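Local coordinates for protein (5-formylfuran-3-yl)methyl phosphate transaminase (Methanococcus jannaschii, PDB 2Z61) that transfers an amino group from alanine to a furan aldehyde phosphate with pyridoxal 5'-phosphate, making the precursor of the furan moiety of methanofuran, at residues F282-L288 with Y350-Y354. Sequence-based numbering, arbitrary orientation.
Sequences FDRRRRL and YANSY
Tyr354 lies between a charged group and an aliphatic one: the guanidinium of Arg284 rests over one face of its ring and the methyl CD1 of Leu288 over the other. The cation-pi contact puts Arg284 CZ 3.5 Å from the centroid of the Tyr354 ring, the two planes tilted 33° apart, and Arg284 NH1 also forms a salt bridge with Glu281 of the same helix; Leu288 CD1 makes a CH-pi contact 3.8 Å from that centroid. Tyrosine suits the place because its flat ring offers pi electrons to both neighbours; with CG anti to the backbone N (chi1 -170°), the ring swings from the start of helix 354-368 against helix 269-295. Cut back to alanine, this position would probably leave the Arg284 guanidinium without its aromatic partner and a gap beside Leu288 CD1.

Arg285 runs extended between the two tyrosines, its methylenes passing Tyr350 and the edge of the Tyr354 ring. The carbonyl oxygen of Asn352 sits 3.1 Å from Arg285 CZ, over the centre of the guanidinium face and without a hydrogen bond, whereas Arg285 NH1 gives a weak one to Tyr350 O (3.3 Å). Arg285 NH2 donates to a water 2.7 Å away and forms a salt bridge with Asp40. A long arginine thus meets two loop carbonyls and a carboxylate at once.

Tyr350 lies flat on the helix, Arg286 CA 3.8 Å above the plane of its ring; Phe282 CD2 packs 4.0 Å from Tyr350 CD1. This is structural packing in the C-terminal part of a fold-type I aminotransferase: strand 346-349 of a three-stranded antiparallel sheet leads through the loop, with Ser353 as N-cap, into helix 354-368, whose Ile357 touches Arg285 and Tyr350 and whose Leu361 touches Leu288 of helix 269-295.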
loop_
_atom_site.group_PDB
_atom_site.type_symbol
_atom_site.label_atom_id
_atom_site.label_comp_id
_atom_site.label_asym_id
_atom_site.label_seq_id
_atom_site.Cartn_x
_atom_site.Cartn_y
_atom_site.Cartn_z
ATOM N N PHE A 282 -11.270 -19.346 -19.611
ATOM C CA PHE A 282 -9.808 -19.292 -19.628
ATOM C C PHE A 282 -9.233 -20.596 -20.177
ATOM O O PHE A 282 -8.257 -20.586 -20.921
ATOM C CB PHE A 282 -9.258 -19.055 -18.211
ATOM C CG PHE A 282 -9.055 -17.597 -17.852
ATOM C CD1 PHE A 282 -9.371 -17.134 -16.582
ATOM C CD2 PHE A 282 -8.507 -16.704 -18.766
ATOM C CE1 PHE A 282 -9.144 -15.806 -16.227
ATOM C CE2 PHE A 282 -8.274 -15.370 -18.421
ATOM C CZ PHE A 282 -8.595 -14.923 -17.148
ATOM N N ASP A 283 -9.837 -21.719 -19.802
ATOM C CA ASP A 283 -9.348 -23.014 -20.257
ATOM C C ASP A 283 -9.562 -23.193 -21.758
ATOM O O ASP A 283 -8.727 -23.787 -22.447
ATOM C CB ASP A 283 -10.034 -24.140 -19.478
ATOM C CG ASP A 283 -9.459 -25.504 -19.805
ATOM O OD1 ASP A 283 -8.230 -25.600 -19.992
ATOM O OD2 ASP A 283 -10.231 -26.485 -19.858
ATOM N N ARG A 284 -10.676 -22.676 -22.269
ATOM C CA ARG A 284 -10.949 -22.778 -23.696
ATOM C C ARG A 284 -9.856 -22.002 -24.433
ATOM O O ARG A 284 -9.351 -22.438 -25.469
ATOM C CB ARG A 284 -12.318 -22.181 -24.030
ATOM C CG ARG A 284 -12.822 -22.567 -25.414
ATOM C CD ARG A 284 -14.182 -21.961 -25.715
ATOM N NE ARG A 284 -14.180 -21.087 -26.885
ATOM C CZ ARG A 284 -14.505 -19.798 -26.848
ATOM N NH1 ARG A 284 -14.864 -19.236 -25.703
ATOM N NH2 ARG A 284 -14.468 -19.069 -27.956
ATOM N N ARG A 285 -9.490 -20.851 -23.879
ATOM C CA ARG A 285 -8.456 -20.012 -24.466
ATOM C C ARG A 285 -7.094 -20.695 -24.393
ATOM O O ARG A 285 -6.334 -20.702 -25.361
ATOM C CB ARG A 285 -8.393 -18.684 -23.724
ATOM C CG ARG A 285 -9.705 -17.918 -23.706
ATOM C CD ARG A 285 -9.612 -16.768 -22.730
ATOM N NE ARG A 285 -10.720 -15.835 -22.845
ATOM C CZ ARG A 285 -10.834 -14.736 -22.110
ATOM N NH1 ARG A 285 -9.897 -14.447 -21.207
ATOM N NH2 ARG A 285 -11.877 -13.927 -22.278
ATOM N N ARG A 286 -6.788 -21.270 -23.233
ATOM C CA ARG A 286 -5.512 -21.945 -23.035
ATOM C C ARG A 286 -5.283 -23.045 -24.078
ATOM O O ARG A 286 -4.165 -23.216 -24.587
ATOM C CB ARG A 286 -5.464 -22.533 -21.622
ATOM C CG ARG A 286 -4.313 -23.477 -21.377
ATOM C CD ARG A 286 -4.469 -24.171 -20.038
ATOM N NE ARG A 286 -5.260 -25.389 -20.175
ATOM C CZ ARG A 286 -4.753 -26.615 -20.142
ATOM N NH1 ARG A 286 -3.448 -26.795 -19.981
ATOM N NH2 ARG A 286 -5.562 -27.659 -20.251
ATOM N N ARG A 287 -6.340 -23.782 -24.395
ATOM C CA ARG A 287 -6.242 -24.861 -25.370
ATOM C C ARG A 287 -5.998 -24.313 -26.773
ATOM O O ARG A 287 -5.251 -24.900 -27.553
ATOM C CB ARG A 287 -7.518 -25.711 -25.343
ATOM C CG ARG A 287 -7.682 -26.535 -24.069
ATOM C CD ARG A 287 -9.013 -27.281 -24.042
ATOM N NE ARG A 287 -9.262 -27.924 -22.751
ATOM C CZ ARG A 287 -8.520 -28.902 -22.240
ATOM N NH1 ARG A 287 -7.473 -29.370 -22.909
ATOM N NH2 ARG A 287 -8.821 -29.411 -21.051
ATOM N N LEU A 288 -6.625 -23.181 -27.085
ATOM C CA LEU A 288 -6.464 -22.553 -28.389
ATOM C C LEU A 288 -5.004 -22.139 -28.543
ATOM O O LEU A 288 -4.399 -22.338 -29.597
ATOM C CB LEU A 288 -7.356 -21.312 -28.502
ATOM C CG LEU A 288 -7.590 -20.693 -29.887
ATOM C CD1 LEU A 288 -7.937 -19.224 -29.717
ATOM C CD2 LEU A 288 -6.352 -20.822 -30.754
ATOM N N TYR A 350 -3.260 -15.169 -22.239
ATOM C CA TYR A 350 -4.544 -15.311 -22.906
ATOM C C TYR A 350 -5.661 -14.661 -22.108
ATOM O O TYR A 350 -6.809 -15.115 -22.114
ATOM C CB TYR A 350 -4.853 -16.784 -23.210
ATOM C CG TYR A 350 -4.600 -17.770 -22.088
ATOM C CD1 TYR A 350 -5.578 -18.046 -21.136
ATOM C CD2 TYR A 350 -3.398 -18.477 -22.019
ATOM C CE1 TYR A 350 -5.372 -19.012 -20.152
ATOM C CE2 TYR A 350 -3.181 -19.440 -21.036
ATOM C CZ TYR A 350 -4.171 -19.703 -20.110
ATOM O OH TYR A 350 -3.959 -20.661 -19.144
ATOM N N ALA A 351 -5.300 -13.580 -21.421
ATOM C CA ALA A 351 -6.233 -12.803 -20.629
ATOM C C ALA A 351 -6.831 -11.764 -21.569
ATOM O O ALA A 351 -6.916 -10.577 -21.246
ATOM C CB ALA A 351 -5.505 -12.116 -19.479
ATOM N N ASN A 352 -7.229 -12.221 -22.748
ATOM C CA ASN A 352 -7.826 -11.348 -23.738
ATOM C C ASN A 352 -8.965 -12.202 -24.304
ATOM O O ASN A 352 -8.927 -13.427 -24.187
ATOM C CB ASN A 352 -6.760 -10.981 -24.799
ATOM C CG ASN A 352 -7.146 -9.771 -25.622
ATOM O OD1 ASN A 352 -8.316 -9.589 -25.953
ATOM N ND2 ASN A 352 -6.163 -8.943 -25.974
ATOM N N SER A 353 -9.985 -11.559 -24.862
ATOM C CA SER A 353 -11.127 -12.213 -25.505
ATOM C C SER A 353 -10.642 -13.361 -26.396
ATOM O O SER A 353 -9.580 -13.268 -27.001
ATOM C CB SER A 353 -11.878 -11.179 -26.443
ATOM O OG SER A 353 -11.232 -10.836 -27.696
ATOM N N TYR A 354 -11.450 -14.399 -26.547
ATOM C CA TYR A 354 -11.082 -15.504 -27.426
ATOM C C TYR A 354 -10.764 -15.072 -28.878
ATOM O O TYR A 354 -9.735 -15.445 -29.445
ATOM C CB TYR A 354 -12.235 -16.489 -27.438
ATOM C CG TYR A 354 -11.931 -17.801 -28.107
ATOM C CD1 TYR A 354 -11.206 -18.793 -27.443
ATOM C CD2 TYR A 354 -12.346 -18.050 -29.415
ATOM C CE1 TYR A 354 -10.904 -20.003 -28.068
ATOM C CE2 TYR A 354 -12.049 -19.249 -30.050
ATOM C CZ TYR A 354 -11.330 -20.221 -29.372
ATOM O OH TYR A 354 -11.047 -21.412 -29.997
HETATM O O HOH W 1 -12.886 -15.015 -24.593
#